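Local coordinates for HP0420 homologue (Helicobacter felis, PDB 3LW3), which is of unknown function but adopts a hotdog fold, whose relatives are often acyl-CoA thioesterases or dehydratases, and assembles as a dimer, at residues B[53-57]-B[58-62]. Numbering follows the deposited sequence.
Sequences DVVHA and GFIVG
The Phe59 ring meets His56 at its edge, where CD2 lies 4.1 Å from His56 CB, close to the plane of the ring. The imidazole approaches the Gly58 amide obliquely, with ND1 3.4 Å from Gly58 N. His56 CG stands anti to the backbone N (chi1 -165°), which sets CG beside its own carbonyl carbon and toward the start of the helix. As Gly58 has no side chain, the imidazole lies directly against backbone, with ND1 3.9 Å from Gly58 CA.

His56 is the N-cap residue, and its carbonyl oxygen receives two weak bonds, from Phe59 N at 2.9 Å with a bent 129° approach and from the more distant Ile60 N. The next bond, Val61 N to Ala57 O, is both short, at 2.9 Å, and nearly straight, at 166°. Before the cap, Val55 CG1 packs on Ile60 CD1 at 3.8 Å and lies crosswise near Phe59 CB, a hydrophobic contact that ties the short strand 54-55 to the helix it precedes.

This junction opens helix 57-72, the long helix around which the antiparallel sheet of the hotdog fold wraps. Ala57 and Val61 rest on strand 77-86, Phe59 touches Met48, and His56 packs against Gly62 of the second subunit, placing the helix start at the dimer interface.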
loop_
_atom_site.group_PDB
_atom_site.type_symbol
_atom_site.label_atom_id
_atom_site.label_comp_id
_atom_site.label_asym_id
_atom_site.label_seq_id
_atom_site.Cartn_x
_atom_site.Cartn_y
_atom_site.Cartn_z
ATOM N N ASP B 53 7.765 -16.184 -5.818
ATOM C CA ASP B 53 6.656 -16.724 -5.011
ATOM C C ASP B 53 6.172 -15.757 -3.920
ATOM O O ASP B 53 5.534 -16.169 -2.922
ATOM C CB ASP B 53 7.097 -18.030 -4.338
ATOM C CG ASP B 53 8.533 -17.957 -3.773
ATOM O OD1 ASP B 53 9.250 -16.908 -3.910
ATOM O OD2 ASP B 53 8.966 -18.996 -3.188
ATOM N N VAL B 54 6.467 -14.470 -4.107
ATOM C CA VAL B 54 6.067 -13.472 -3.141
ATOM C C VAL B 54 5.581 -12.181 -3.789
ATOM O O VAL B 54 6.360 -11.413 -4.420
ATOM C CB VAL B 54 7.204 -13.123 -2.142
ATOM C CG1 VAL B 54 6.666 -12.185 -1.083
ATOM C CG2 VAL B 54 7.826 -14.411 -1.508
ATOM N N VAL B 55 4.286 -11.914 -3.617
ATOM C CA VAL B 55 3.693 -10.687 -4.121
ATOM C C VAL B 55 4.241 -9.524 -3.299
ATOM O O VAL B 55 4.267 -9.588 -2.075
ATOM C CB VAL B 55 2.149 -10.742 -4.073
ATOM C CG1 VAL B 55 1.498 -9.368 -4.386
ATOM C CG2 VAL B 55 1.667 -11.785 -5.066
ATOM N N HIS B 56 4.628 -8.455 -3.977
ATOM C CA HIS B 56 5.174 -7.294 -3.297
ATOM C C HIS B 56 4.222 -6.651 -2.283
ATOM O O HIS B 56 3.001 -6.493 -2.563
ATOM C CB HIS B 56 5.546 -6.227 -4.307
ATOM C CG HIS B 56 6.436 -5.179 -3.732
ATOM N ND1 HIS B 56 6.168 -3.837 -3.799
ATOM C CD2 HIS B 56 7.606 -5.298 -3.065
ATOM C CE1 HIS B 56 7.144 -3.166 -3.203
ATOM N NE2 HIS B 56 8.031 -4.033 -2.768
ATOM N N ALA B 57 4.772 -6.292 -1.118
ATOM C CA ALA B 57 3.967 -5.670 -0.069
ATOM C C ALA B 57 3.167 -4.449 -0.553
ATOM O O ALA B 57 2.079 -4.194 -0.010
ATOM C CB ALA B 57 4.830 -5.294 1.146
ATOM N N GLY B 58 3.675 -3.677 -1.519
ATOM C CA GLY B 58 2.911 -2.550 -2.033
ATOM C C GLY B 58 1.537 -2.975 -2.560
ATOM O O GLY B 58 0.546 -2.274 -2.317
ATOM N N PHE B 59 1.460 -4.101 -3.278
ATOM C CA PHE B 59 0.181 -4.587 -3.790
ATOM C C PHE B 59 -0.761 -5.180 -2.704
ATOM O O PHE B 59 -1.985 -4.966 -2.742
ATOM C CB PHE B 59 0.411 -5.483 -5.006
ATOM C CG PHE B 59 0.996 -4.706 -6.165
ATOM C CD1 PHE B 59 0.179 -3.824 -6.908
ATOM C CD2 PHE B 59 2.335 -4.824 -6.502
ATOM C CE1 PHE B 59 0.697 -3.077 -7.959
ATOM C CE2 PHE B 59 2.853 -4.049 -7.552
ATOM C CZ PHE B 59 2.051 -3.184 -8.259
ATOM N N ILE B 60 -0.195 -5.887 -1.726
ATOM C CA ILE B 60 -1.017 -6.422 -0.626
ATOM C C ILE B 60 -1.641 -5.255 0.184
ATOM O O ILE B 60 -2.879 -5.124 0.354
ATOM C CB ILE B 60 -0.203 -7.317 0.289
ATOM C CG1 ILE B 60 0.340 -8.542 -0.468
ATOM C CG2 ILE B 60 -1.011 -7.675 1.560
ATOM C CD1 ILE B 60 -0.684 -9.254 -1.309
ATOM N N VAL B 61 -0.788 -4.341 0.628
ATOM C CA VAL B 61 -1.249 -3.185 1.388
ATOM C C VAL B 61 -2.106 -2.257 0.478
ATOM O O VAL B 61 -3.057 -1.673 0.943
ATOM C CB VAL B 61 -0.078 -2.488 2.029
ATOM C CG1 VAL B 61 -0.553 -1.234 2.763
ATOM C CG2 VAL B 61 0.668 -3.501 2.949
ATOM N N GLY B 62 -1.755 -2.129 -0.795
ATOM C CA GLY B 62 -2.485 -1.277 -1.747
ATOM C C GLY B 62 -3.935 -1.755 -1.852
ATOM O O GLY B 62 -4.853 -0.957 -1.776
#